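Local structure of cytochrome P450 CYP260B1 (Sorangium cellulosum, 5HIW) at residues D249-N252 with Q253-Q257; T81-R84 with R85-N88; L142-E145 with R146-E149; D14-A17 with F18-L22; F58-R61 with T62-T65. The protein is a cytochrome P450, a mainly helical haem protein that holds protoporphyrin IX with its iron, which carries a water ligand in this crystal. All blocks are in the same frame, centred on the assembly; numbering follows the deposited sequence.

Contact 1 of 5, residues D249-N252 with Q253-Q257; sequences DAMN and QLRQQ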
# COMPACT_ATOMS: atom_id res chain seq x y z
N ASP A 249 24.29 8.29 -4.19
CA ASP A 249 24.59 8.76 -5.56
C ASP A 249 23.25 9.22 -6.22
O ASP A 249 23.16 10.22 -6.94
CB ASP A 249 25.27 7.66 -6.42
CG ASP A 249 26.81 7.38 -6.06
OD1 ASP A 249 27.42 8.18 -5.33
OD2 ASP A 249 27.43 6.37 -6.54
N ALA A 250 22.19 8.48 -5.94
CA ALA A 250 20.88 8.78 -6.48
C ALA A 250 20.34 10.01 -5.82
O ALA A 250 19.73 10.83 -6.46
CB ALA A 250 19.93 7.60 -6.22
N MET A 251 20.58 10.17 -4.50
CA MET A 251 20.02 11.35 -3.84
C MET A 251 20.73 12.59 -4.37
O MET A 251 20.11 13.61 -4.49
CB MET A 251 20.12 11.28 -2.31
CG MET A 251 18.78 10.86 -1.70
SD MET A 251 18.76 10.74 0.11
CE MET A 251 18.61 12.46 0.55
N ASN A 252 21.98 12.45 -4.75
CA ASN A 252 22.71 13.58 -5.40
C ASN A 252 22.18 13.97 -6.81
O ASN A 252 21.99 15.17 -7.13
CB ASN A 252 24.23 13.29 -5.44
CG ASN A 252 24.89 13.43 -4.08
OD1 ASN A 252 24.37 14.10 -3.18
ND2 ASN A 252 26.04 12.76 -3.91
N GLN A 253 21.95 12.96 -7.63
CA GLN A 253 21.30 13.17 -8.90
C GLN A 253 19.94 13.88 -8.73
O GLN A 253 19.65 14.85 -9.49
CB GLN A 253 21.16 11.85 -9.66
CG GLN A 253 22.48 11.24 -10.13
CD GLN A 253 22.33 9.80 -10.59
OE1 GLN A 253 21.91 8.93 -9.83
NE2 GLN A 253 22.66 9.55 -11.84
N LEU A 254 19.11 13.43 -7.76
CA LEU A 254 17.77 14.04 -7.56
C LEU A 254 17.85 15.50 -7.20
O LEU A 254 16.95 16.26 -7.50
CB LEU A 254 16.87 13.32 -6.52
CG LEU A 254 16.25 11.99 -6.99
CD1 LEU A 254 15.79 11.15 -5.82
CD2 LEU A 254 15.12 12.13 -8.01
N ARG A 255 18.87 15.90 -6.46
CA ARG A 255 19.02 17.29 -6.05
C ARG A 255 19.28 18.14 -7.27
O ARG A 255 18.69 19.20 -7.46
CB ARG A 255 20.19 17.45 -5.06
CG ARG A 255 20.07 16.57 -3.82
CD ARG A 255 20.47 17.28 -2.52
NE ARG A 255 19.84 16.64 -1.36
CZ ARG A 255 18.74 17.08 -0.74
NH1 ARG A 255 18.14 18.19 -1.15
NH2 ARG A 255 18.26 16.41 0.30
N GLN A 256 20.20 17.65 -8.11
CA GLN A 256 20.53 18.28 -9.38
C GLN A 256 19.30 18.37 -10.30
O GLN A 256 19.11 19.39 -10.94
CB GLN A 256 21.67 17.52 -10.10
CG GLN A 256 23.05 17.65 -9.43
CD GLN A 256 23.31 19.05 -8.85
OE1 GLN A 256 23.14 19.28 -7.63
NE2 GLN A 256 23.72 19.99 -9.71
N GLN A 257 18.46 17.32 -10.29
CA GLN A 257 17.33 17.21 -11.23
C GLN A 257 16.07 16.68 -10.55
O GLN A 257 15.72 15.47 -10.63
CB GLN A 257 17.73 16.30 -12.36
CG GLN A 257 16.87 16.38 -13.58
CD GLN A 257 17.55 15.67 -14.72
OE1 GLN A 257 18.74 15.38 -14.65
NE2 GLN A 257 16.81 15.40 -15.77

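Contact 2 of 5, residues T81-R84 with R85-N88; sequences TRMR and RLFN. With HEM (protoporphyrin IX containing Fe), chain B.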
# COMPACT_ATOMS: atom_id res chain seq x y z
N THR A 81 -17.44 -3.87 -12.13
CA THR A 81 -17.27 -2.85 -13.14
C THR A 81 -17.94 -1.54 -12.80
O THR A 81 -17.34 -0.47 -13.03
CB THR A 81 -17.73 -3.35 -14.55
OG1 THR A 81 -17.04 -4.58 -14.81
CG2 THR A 81 -17.37 -2.29 -15.62
N ARG A 82 -19.17 -1.62 -12.29
CA ARG A 82 -20.01 -0.48 -11.94
C ARG A 82 -19.39 0.32 -10.75
O ARG A 82 -19.24 1.55 -10.81
CB ARG A 82 -21.44 -1.00 -11.61
CG ARG A 82 -22.48 0.09 -11.28
CD ARG A 82 -23.92 -0.42 -11.00
NE ARG A 82 -24.56 -1.07 -12.15
CZ ARG A 82 -25.05 -0.41 -13.20
NH1 ARG A 82 -24.98 0.91 -13.28
NH2 ARG A 82 -25.57 -1.09 -14.20
N MET A 83 -18.98 -0.39 -9.71
CA MET A 83 -18.43 0.25 -8.50
C MET A 83 -17.04 0.78 -8.83
O MET A 83 -16.70 1.87 -8.46
CB MET A 83 -18.38 -0.72 -7.34
CG MET A 83 -19.77 -1.11 -6.85
SD MET A 83 -20.80 0.32 -6.47
CE MET A 83 -19.65 1.30 -5.50
N ARG A 84 -16.27 0.03 -9.60
CA ARG A 84 -14.97 0.49 -10.02
C ARG A 84 -15.01 1.81 -10.80
O ARG A 84 -14.12 2.68 -10.68
CB ARG A 84 -14.22 -0.62 -10.81
CG ARG A 84 -12.81 -0.25 -11.29
CD ARG A 84 -11.90 0.11 -10.11
NE ARG A 84 -10.57 0.47 -10.59
CZ ARG A 84 -9.43 -0.19 -10.37
NH1 ARG A 84 -9.35 -1.26 -9.60
NH2 ARG A 84 -8.32 0.30 -10.89
N ARG A 85 -16.06 2.00 -11.62
CA ARG A 85 -16.22 3.24 -12.36
C ARG A 85 -16.39 4.46 -11.46
O ARG A 85 -15.84 5.54 -11.70
CB ARG A 85 -17.42 3.14 -13.35
CG ARG A 85 -17.06 2.63 -14.74
CD ARG A 85 -18.10 3.11 -15.79
NE ARG A 85 -19.44 3.25 -15.19
CZ ARG A 85 -20.41 2.32 -15.19
NH1 ARG A 85 -20.26 1.14 -15.81
NH2 ARG A 85 -21.57 2.59 -14.58
N LEU A 86 -17.14 4.25 -10.40
CA LEU A 86 -17.33 5.29 -9.34
C LEU A 86 -16.00 5.61 -8.71
O LEU A 86 -15.63 6.74 -8.66
CB LEU A 86 -18.20 4.78 -8.23
CG LEU A 86 -18.36 5.59 -6.96
CD1 LEU A 86 -18.88 6.93 -7.40
CD2 LEU A 86 -19.37 4.81 -6.11
N PHE A 87 -15.30 4.58 -8.19
CA PHE A 87 -13.93 4.84 -7.63
C PHE A 87 -12.99 5.51 -8.60
O PHE A 87 -12.27 6.40 -8.24
CB PHE A 87 -13.34 3.54 -7.07
CG PHE A 87 -13.95 3.08 -5.76
CD1 PHE A 87 -15.19 2.44 -5.73
CD2 PHE A 87 -13.32 3.33 -4.56
CE1 PHE A 87 -15.75 1.98 -4.58
CE2 PHE A 87 -13.88 2.90 -3.37
CZ PHE A 87 -15.09 2.21 -3.36
N ASN A 88 -12.98 5.08 -9.87
CA ASN A 88 -12.08 5.70 -10.84
C ASN A 88 -12.37 7.19 -10.99
O ASN A 88 -11.44 8.03 -11.15
CB ASN A 88 -12.12 5.03 -12.22
CG ASN A 88 -11.50 3.65 -12.22
OD1 ASN A 88 -10.69 3.35 -11.38
ND2 ASN A 88 -11.86 2.83 -13.21
CHA HEM B . -6.18 -2.70 -4.39
CHB HEM B . -1.55 -2.02 -3.07
CHC HEM B . -2.53 2.54 -1.95
CHD HEM B . -7.20 1.52 -2.34
C1A HEM B . -4.85 -2.90 -4.20
C2A HEM B . -4.13 -4.09 -4.51
C3A HEM B . -2.82 -3.89 -4.17
C4A HEM B . -2.74 -2.61 -3.54
CMA HEM B . -1.68 -4.92 -4.31
CAA HEM B . -4.69 -5.31 -5.23
CBA HEM B . -5.47 -6.20 -4.23
CGA HEM B . -5.82 -7.53 -4.80
O1A HEM B . -5.75 -7.72 -6.06
O2A HEM B . -6.00 -8.50 -4.03
C1B HEM B . -1.42 -0.77 -2.61
C2B HEM B . -0.14 -0.20 -2.28
C3B HEM B . -0.44 1.12 -1.98
C4B HEM B . -1.88 1.32 -2.09
CMB HEM B . 1.25 -0.84 -2.21
CAB HEM B . 0.59 2.03 -1.54
CBB HEM B . 0.50 3.17 -0.95
C1C HEM B . -3.92 2.68 -1.97
C2C HEM B . -4.57 3.93 -1.70
C3C HEM B . -5.90 3.62 -1.80
C4C HEM B . -6.05 2.23 -2.08
CMC HEM B . -3.77 5.17 -1.38
CAC HEM B . -7.05 4.53 -1.65
CBC HEM B . -6.94 5.81 -1.94
C1D HEM B . -7.25 0.27 -2.95
C2D HEM B . -8.57 -0.32 -3.30
C3D HEM B . -8.30 -1.49 -3.86
C4D HEM B . -6.83 -1.59 -3.88
CMD HEM B . -9.95 0.24 -3.01
CAD HEM B . -9.28 -2.49 -4.49
CBD HEM B . -9.39 -2.18 -5.97
CGD HEM B . -10.37 -3.10 -6.71
O1D HEM B . -10.72 -4.23 -6.25
O2D HEM B . -10.88 -2.74 -7.83
NA HEM B . -3.94 -1.99 -3.62
NB HEM B . -2.37 0.20 -2.60
NC HEM B . -4.77 1.70 -2.25
ND HEM B . -6.23 -0.55 -3.30
FE HEM B . -4.35 -0.17 -2.99
O HOH W 1 -4.60 -1.02 -0.87

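Contact 3 of 5, residues L142-E145 with R146-E149; sequences LPEE and RIAE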
# COMPACT_ATOMS: atom_id res chain seq x y z
N LEU A 142 -12.69 14.93 8.31
CA LEU A 142 -12.66 14.51 9.72
C LEU A 142 -11.95 15.55 10.53
O LEU A 142 -10.94 16.08 10.16
CB LEU A 142 -12.06 13.13 9.91
CG LEU A 142 -12.79 11.96 9.30
CD1 LEU A 142 -11.89 10.71 9.12
CD2 LEU A 142 -13.98 11.58 10.15
N PRO A 143 -12.42 15.77 11.73
CA PRO A 143 -11.89 16.85 12.57
C PRO A 143 -10.48 16.62 13.02
O PRO A 143 -10.20 15.51 13.43
CB PRO A 143 -12.83 16.86 13.81
CG PRO A 143 -13.85 15.80 13.57
CD PRO A 143 -13.54 15.04 12.30
N GLU A 144 -9.66 17.65 13.04
CA GLU A 144 -8.33 17.57 13.51
C GLU A 144 -8.27 17.07 14.96
O GLU A 144 -7.37 16.32 15.28
CB GLU A 144 -7.61 18.90 13.41
CG GLU A 144 -6.26 18.81 14.14
CD GLU A 144 -5.09 19.48 13.48
OE1 GLU A 144 -5.14 19.78 12.26
OE2 GLU A 144 -4.11 19.69 14.24
N GLU A 145 -9.23 17.42 15.79
CA GLU A 145 -9.10 17.04 17.23
C GLU A 145 -9.34 15.55 17.43
O GLU A 145 -9.08 15.01 18.52
CB GLU A 145 -10.06 17.89 18.10
CG GLU A 145 -11.49 17.53 17.97
CD GLU A 145 -12.23 18.26 16.86
OE1 GLU A 145 -11.58 18.96 15.95
OE2 GLU A 145 -13.48 18.07 16.91
N ARG A 146 -9.80 14.82 16.39
CA ARG A 146 -10.06 13.41 16.55
C ARG A 146 -8.96 12.53 15.87
O ARG A 146 -9.17 11.31 15.75
CB ARG A 146 -11.44 13.02 16.05
CG ARG A 146 -12.52 13.85 16.74
CD ARG A 146 -13.88 13.28 16.49
NE ARG A 146 -14.19 12.10 17.27
CZ ARG A 146 -15.42 11.63 17.45
NH1 ARG A 146 -16.44 12.27 16.95
NH2 ARG A 146 -15.64 10.57 18.18
N ILE A 147 -7.86 13.15 15.44
CA ILE A 147 -6.82 12.38 14.62
C ILE A 147 -6.30 11.16 15.37
O ILE A 147 -6.26 10.03 14.83
CB ILE A 147 -5.69 13.27 14.14
CG1 ILE A 147 -6.21 14.15 13.00
CG2 ILE A 147 -4.52 12.45 13.62
CD1 ILE A 147 -5.24 15.24 12.59
N ALA A 148 -5.89 11.34 16.62
CA ALA A 148 -5.45 10.13 17.45
C ALA A 148 -6.50 9.05 17.68
O ALA A 148 -6.28 7.79 17.56
CB ALA A 148 -4.85 10.64 18.79
N GLU A 149 -7.72 9.50 18.00
CA GLU A 149 -8.83 8.60 18.23
C GLU A 149 -9.07 7.78 16.95
O GLU A 149 -9.20 6.55 16.98
CB GLU A 149 -10.07 9.40 18.61
CG GLU A 149 -11.35 8.56 18.75
CD GLU A 149 -12.59 9.40 18.95
OE1 GLU A 149 -12.55 10.62 18.93
OE2 GLU A 149 -13.61 8.76 19.11
O HOH W 2 -8.23 12.17 19.27
O HOH W 3 -10.87 12.62 20.11

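Contact 4 of 5, residues D14-A17 with F18-L22; sequences DPSA and FGIHL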
# COMPACT_ATOMS: atom_id res chain seq x y z
N ASP A 14 19.83 -6.04 5.18
CA ASP A 14 20.08 -5.63 3.82
C ASP A 14 18.72 -5.61 3.15
O ASP A 14 18.06 -6.65 3.08
CB ASP A 14 20.98 -6.66 3.21
CG ASP A 14 21.18 -6.51 1.71
OD1 ASP A 14 20.64 -5.65 1.03
OD2 ASP A 14 21.98 -7.35 1.19
N PRO A 15 18.33 -4.44 2.68
CA PRO A 15 16.99 -4.31 2.13
C PRO A 15 16.66 -5.14 0.90
O PRO A 15 15.46 -5.42 0.65
CB PRO A 15 16.86 -2.82 1.89
CG PRO A 15 18.23 -2.28 1.91
CD PRO A 15 18.97 -3.14 2.86
N SER A 16 17.66 -5.58 0.14
CA SER A 16 17.40 -6.31 -1.06
C SER A 16 17.56 -7.84 -0.87
O SER A 16 17.25 -8.61 -1.79
CB SER A 16 18.30 -5.77 -2.20
OG SER A 16 19.62 -6.27 -1.94
N ALA A 17 17.89 -8.31 0.34
CA ALA A 17 18.20 -9.74 0.52
C ALA A 17 16.96 -10.59 0.35
O ALA A 17 17.02 -11.72 -0.17
CB ALA A 17 18.83 -10.04 1.87
N PHE A 18 15.82 -10.05 0.78
CA PHE A 18 14.59 -10.83 0.68
C PHE A 18 14.18 -11.03 -0.75
O PHE A 18 13.80 -12.11 -1.13
CB PHE A 18 13.48 -10.17 1.45
CG PHE A 18 12.18 -10.94 1.45
CD1 PHE A 18 12.13 -12.23 1.92
CD2 PHE A 18 11.00 -10.33 1.10
CE1 PHE A 18 10.97 -12.92 1.96
CE2 PHE A 18 9.82 -11.03 1.17
CZ PHE A 18 9.80 -12.33 1.59
N GLY A 19 14.28 -10.01 -1.59
CA GLY A 19 13.84 -10.20 -2.98
C GLY A 19 14.79 -11.15 -3.69
O GLY A 19 14.38 -11.98 -4.51
N ILE A 20 16.05 -11.04 -3.35
CA ILE A 20 17.08 -11.99 -3.90
C ILE A 20 16.72 -13.45 -3.53
O ILE A 20 16.75 -14.37 -4.39
CB ILE A 20 18.46 -11.63 -3.39
CG1 ILE A 20 18.95 -10.33 -4.06
CG2 ILE A 20 19.45 -12.81 -3.72
CD1 ILE A 20 20.26 -9.71 -3.55
N HIS A 21 16.41 -13.62 -2.26
CA HIS A 21 16.00 -14.91 -1.65
C HIS A 21 14.78 -15.49 -2.32
O HIS A 21 14.78 -16.67 -2.70
CB HIS A 21 15.76 -14.63 -0.17
CG HIS A 21 15.35 -15.79 0.67
ND1 HIS A 21 14.15 -15.81 1.37
CD2 HIS A 21 16.03 -16.90 1.04
CE1 HIS A 21 14.09 -16.92 2.07
NE2 HIS A 21 15.21 -17.60 1.88
N LEU A 22 13.75 -14.68 -2.53
CA LEU A 22 12.61 -15.16 -3.25
C LEU A 22 12.86 -15.50 -4.69
O LEU A 22 12.30 -16.50 -5.19
CB LEU A 22 11.43 -14.16 -3.21
CG LEU A 22 10.87 -13.93 -1.81
CD1 LEU A 22 9.71 -12.96 -1.95
CD2 LEU A 22 10.38 -15.20 -1.11
O HOH W 4 15.57 -8.01 2.87
O HOH W 5 14.02 -7.07 -1.14

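Contact 5 of 5, residues F58-R61 with T62-T65; sequences FSTR and TYDT. With HEM (protoporphyrin IX containing Fe), chain B.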
# COMPACT_ATOMS: atom_id res chain seq x y z
N PHE A 58 -9.70 -17.75 -9.96
CA PHE A 58 -9.00 -17.30 -8.76
C PHE A 58 -9.70 -16.04 -8.25
O PHE A 58 -9.49 -14.95 -8.76
CB PHE A 58 -7.52 -17.06 -9.11
CG PHE A 58 -6.83 -18.28 -9.72
CD1 PHE A 58 -6.42 -19.37 -8.93
CD2 PHE A 58 -6.52 -18.30 -11.06
CE1 PHE A 58 -5.74 -20.45 -9.51
CE2 PHE A 58 -5.85 -19.40 -11.65
CZ PHE A 58 -5.46 -20.47 -10.85
N SER A 59 -10.66 -16.21 -7.35
CA SER A 59 -11.47 -15.07 -6.92
C SER A 59 -10.91 -14.33 -5.71
O SER A 59 -9.91 -14.72 -5.09
CB SER A 59 -12.88 -15.54 -6.58
OG SER A 59 -12.85 -16.33 -5.44
N THR A 60 -11.64 -13.33 -5.27
CA THR A 60 -11.33 -12.60 -4.06
C THR A 60 -12.24 -13.02 -2.89
O THR A 60 -12.48 -12.26 -1.95
CB THR A 60 -11.33 -11.08 -4.33
OG1 THR A 60 -12.52 -10.68 -5.01
CG2 THR A 60 -10.10 -10.68 -5.13
N ARG A 61 -12.79 -14.21 -2.97
CA ARG A 61 -13.78 -14.66 -1.96
C ARG A 61 -13.25 -14.55 -0.53
O ARG A 61 -14.00 -14.19 0.38
CB ARG A 61 -14.18 -16.13 -2.27
CG ARG A 61 -15.23 -16.72 -1.31
CD ARG A 61 -15.34 -18.20 -1.49
NE ARG A 61 -15.96 -18.49 -2.75
CZ ARG A 61 -17.28 -18.56 -2.93
NH1 ARG A 61 -18.13 -18.34 -1.93
NH2 ARG A 61 -17.76 -18.84 -4.13
N THR A 62 -11.94 -14.77 -0.35
CA THR A 62 -11.35 -14.79 1.00
C THR A 62 -11.43 -13.45 1.66
O THR A 62 -11.50 -13.37 2.88
CB THR A 62 -9.88 -15.25 1.05
OG1 THR A 62 -9.07 -14.32 0.35
CG2 THR A 62 -9.68 -16.62 0.47
N TYR A 63 -11.53 -12.38 0.87
CA TYR A 63 -11.63 -11.03 1.42
C TYR A 63 -13.03 -10.72 1.90
O TYR A 63 -13.20 -9.74 2.59
CB TYR A 63 -11.39 -9.93 0.37
CG TYR A 63 -9.99 -9.51 -0.03
CD1 TYR A 63 -9.20 -8.68 0.78
CD2 TYR A 63 -9.51 -9.81 -1.31
CE1 TYR A 63 -7.93 -8.26 0.37
CE2 TYR A 63 -8.26 -9.37 -1.74
CZ TYR A 63 -7.47 -8.61 -0.91
OH TYR A 63 -6.24 -8.18 -1.41
N ASP A 64 -14.03 -11.50 1.47
CA ASP A 64 -15.48 -11.15 1.65
C ASP A 64 -16.04 -11.59 3.01
O ASP A 64 -16.85 -12.52 3.11
CB ASP A 64 -16.27 -11.78 0.52
CG ASP A 64 -17.60 -11.14 0.28
OD1 ASP A 64 -17.93 -10.10 0.86
OD2 ASP A 64 -18.34 -11.66 -0.60
N THR A 65 -15.59 -10.87 4.03
CA THR A 65 -15.82 -11.20 5.41
C THR A 65 -15.65 -9.94 6.27
O THR A 65 -14.93 -8.96 5.93
CB THR A 65 -14.87 -12.31 5.88
OG1 THR A 65 -15.29 -12.74 7.18
CG2 THR A 65 -13.44 -11.80 6.00
CHA HEM B . -6.18 -2.70 -4.39
CHB HEM B . -1.55 -2.02 -3.07
CHC HEM B . -2.53 2.54 -1.95
CHD HEM B . -7.20 1.52 -2.34
C1A HEM B . -4.85 -2.90 -4.20
C2A HEM B . -4.13 -4.09 -4.51
C3A HEM B . -2.82 -3.89 -4.17
C4A HEM B . -2.74 -2.61 -3.54
CMA HEM B . -1.68 -4.92 -4.31
CAA HEM B . -4.69 -5.31 -5.23
CBA HEM B . -5.47 -6.20 -4.23
CGA HEM B . -5.82 -7.53 -4.80
O1A HEM B . -5.75 -7.72 -6.06
O2A HEM B . -6.00 -8.50 -4.03
C1B HEM B . -1.42 -0.77 -2.61
C2B HEM B . -0.14 -0.20 -2.28
C3B HEM B . -0.44 1.12 -1.98
C4B HEM B . -1.88 1.32 -2.09
CMB HEM B . 1.25 -0.84 -2.21
CAB HEM B . 0.59 2.03 -1.54
CBB HEM B . 0.50 3.17 -0.95
C1C HEM B . -3.92 2.68 -1.97
C2C HEM B . -4.57 3.93 -1.70
C3C HEM B . -5.90 3.62 -1.80
C4C HEM B . -6.05 2.23 -2.08
CMC HEM B . -3.77 5.17 -1.38
CAC HEM B . -7.05 4.53 -1.65
CBC HEM B . -6.94 5.81 -1.94
C1D HEM B . -7.25 0.27 -2.95
C2D HEM B . -8.57 -0.32 -3.30
C3D HEM B . -8.30 -1.49 -3.86
C4D HEM B . -6.83 -1.59 -3.88
CMD HEM B . -9.95 0.24 -3.01
CAD HEM B . -9.28 -2.49 -4.49
CBD HEM B . -9.39 -2.18 -5.97
CGD HEM B . -10.37 -3.10 -6.71
O1D HEM B . -10.72 -4.23 -6.25
O2D HEM B . -10.88 -2.74 -7.83
NA HEM B . -3.94 -1.99 -3.62
NB HEM B . -2.37 0.20 -2.60
NC HEM B . -4.77 1.70 -2.25
ND HEM B . -6.23 -0.55 -3.30
FE HEM B . -4.35 -0.17 -2.99
O HOH W 1 -4.60 -1.02 -0.87

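Contact 1 of 5, residues D249-N252 with Q253-Q257
The guanidinium of Arg255 is approached obliquely, over neither a clear face nor an edge, by the methyl group of Met251, with CE 4.0 Å from NH2 in the Arg255 conformer described here. A second flat group, the amide of Gln253, turns back along the helix and sets OE1 3.5 Å from CA of Ala250. Met251 and Arg255 run side by side and point the same way. The bend of the arginine at chi2 (-138°) carries its chain along that of the methionine, after CG has passed 3.0 Å from Met251 O. Beneath the side chains runs the ladder of helix 248-256. Leu254 N donates to Ala250 O at 3.0 Å, and Gln256 N to Asn252 O at 3.2 Å in a nearly straight bond (170°). The rung from Arg255 N to Met251 O is more bent, and the same N-H adds a weak bond to Asn252 O, a fork that appears as the helix nears its end. Around this turn, Met251 and Leu254 pack on helix 232-245, and Leu254 also reaches helix 261-271. Arg255 thus plays two parts. Its guanidinium comes near the methionine methyl, while NH1 donates to Leu356 O near the end of helix 341-358, where the helix dipole would be expected to favour a positive charge.

Contact 2 of 5, residues T81-R84 with R85-N88
Arg84 reaches Asn88, one helical turn on, by setting CG anti to its own backbone N (chi1 -179°) and then bending at chi2 (60°), after which CD and NE swing across the asparagine. Its NE donates to Asn88 OD1 at 3.0 Å, the oxygen lying a little out of the guanidinium plane, and the amide and guanidinium planes stand 81° apart. At the edge of the same guanidinium, NH1 donates to O2D of a haem propionate at 2.8 Å and also has Tyr337 O as a partner. Several bonds therefore fix the rotation of the group, with Asn88 as the second-shell residue that steadies NE. The apolar side of the turn starts from Met83, doubly bent, whose CE touches Leu86 CD2 at 3.6 Å and Phe87 CE1 at 4.1 Å. Met83 O lies in the plane of the Phe87 ring, at its edge, 3.2 Å from CD1. Leu86 and Phe87 then pack on helix 218-229. On the outer side, in the Arg82 conformer described here, the guanidinium groups of Arg82 and Arg85 come within 4.0 Å (NH1 to NH2), and the salt bridge of Arg85 to Glu210 probably eases this pairing of like charges. His80 also bonds the haem, and with Arg84 it makes the His-x-x-x-Arg pattern of the C helix, which grips the haem propionates in many bacterial P450s.

Contact 3 of 5, residues L142-E145 with R146-E149
Backbone bonds tie Pro143 to Arg146 and Glu144 to Ile147. Arg146 N donates to Pro143 O at 3.1 Å and Ile147 N to Glu144 O at 3.2 Å, each reaching three residues back, as in a 3-10 turn. The donors stand well above the carbonyl planes, 53° and 58° out. Apolar contacts reinforce the turn. The ring of Pro143 and the chain of Arg146 lie alongside each other, CG to CD 3.9 Å, while the tip of Ile147 crosses Glu144, CD1 meeting CG at 4.0 Å. Ile147 also packs on helix 130-140. The charged interaction joins Arg146 to Glu149, three residues on: the arginine grips the carboxylate side-on with two nitrogens, NE to OE1 at 2.8 Å and NH2 to OE2 at 2.9 Å. Both acceptors lie near the guanidinium plane, yet OE1 is met from above its carboxylate plane, 43° out. Water completes the set. Water 2 donates to Glu145 O and accepts from Glu149 N at 3.0 Å, while water 3 joins Glu149 OE1 more weakly to Glu145 O. Arg146 holds the N-cap position of helix 147-162 without an acceptor in its side chain, so a water receives the Glu149 N-H of the first turn. The carboxylate of Glu149 would in turn suit the positive end of the helix dipole, and the paired arginine fixes its rotation.

Contact 4 of 5, residues D14-A17 with F18-L22
Ile20 lays its CG1 arm against the carbonyl of Ser16, with CG1 3.3 Å from Ser16 O, and its tip CD1 continues toward the serine hydroxyl. That course follows from CG1 standing anti to the carbonyl carbon of Ile20 (chi1 -71°), which turns the arm back toward the start of the helix. His21 behaves differently: only CB comes close, 3.2 Å from Ala17 O, and the imidazole leads away to stack on Phe10. Phe18 also sends its ring away from the turn; one face takes Leu22 CD1, offset toward the rim, and the ring meets Phe382 at a shallow angle. The backbone beneath enters helix 17-28 through a type I turn from Asp14 to Ala17. Ser16 N donates to Asp14 OD1 at 3.1 Å, an Asx turn in which the oxygen is met from well above its carboxylate plane (50°). The first regular rungs follow: Ile20 bonds back to Ser16, and His21 N donates to Ala17 O at 2.9 Å. Trp271 packs against Pro15 and Ser16 and joins this entry to helix 261-271. Two waters supply what the turn lacks. Water 4 donates to Asp14 O and accepts from Phe18 N at 2.9 Å, while water 5 does the same between Pro15 O and Gly19 N, 3.0 Å from the latter. Each water thus spans a carbonyl and an N-H four residues apart, carrying the helical pattern back into the turn, and the Asp14 carboxylate places negative charge where the helix dipole would probably welcome it.

Contact 5 of 5, residues F58-R61 with T62-T65
Tyr63 brings the edge of its ring against Thr60, CD2 lying 3.7 Å from CB, with the threonine methyl CG2 slightly farther along the same edge. In the conformer described here the phenol OH donates to haem propionate oxygen O2A at 2.7 Å, and that oxygen lies near the ring plane. Placing CG anti to the carbonyl carbon (chi1 -82°) sends the Tyr63 ring past Thr60 to the propionate. The next shell is the turn that carries the ring. Tyr63 N donates to Thr60 O at 3.0 Å and Asp64 N to Arg61 O at 2.9 Å, a short 3-10 pair whose donors stand well above the carbonyl planes, 47° out in the first bond. Before it, Ser59 OG accepts from Arg61 N at 3.3 Å, forming an ST turn as the chain leaves strand 58-59. After it, Asp64 is the centre of an inverse gamma turn, closed by a weak bond from Thr65 N to Tyr63 O. Farther out, strand 58-59 pairs through Ser59 with Phe281, whose ring also makes a cation-pi contact with Arg61. Arg61 NE and Ser59 OG both hold Glu283, Thr60 OG1 bonds Val73 O, and Asp64 OD1 takes the N-H of Gly70. The haem is also hydrogen-bonded by His336, His80, Arg280 and Arg84. Among these imidazoles and cations Tyr63 adds a neutral hydroxyl, a donor that would probably steady the propionate without adding charge, while the charged side chains of its own turn are engaged with other parts of the protein.

None of the five is wholly core: contacts 1, 2 and 4 are partly buried, contacts 3 and 5 lie at the surface. Contacts 1 and 2 sit within helices and use four-residue backbone rungs, whereas contacts 3 and 4 open helices, where waters bridge carbonyls and N-H groups that are not bonded directly. Contact 5 instead leaves the edge strand of the mixed sheet. Contacts 2 and 5, centres about 18 Å apart, both serve the haem, one with an arginine and the other with a phenol, on different propionates. Contacts 1 and 4 each pack on helix 261-271. Contact 3, far from the haem partners, has a salt bridge across the start of its helix.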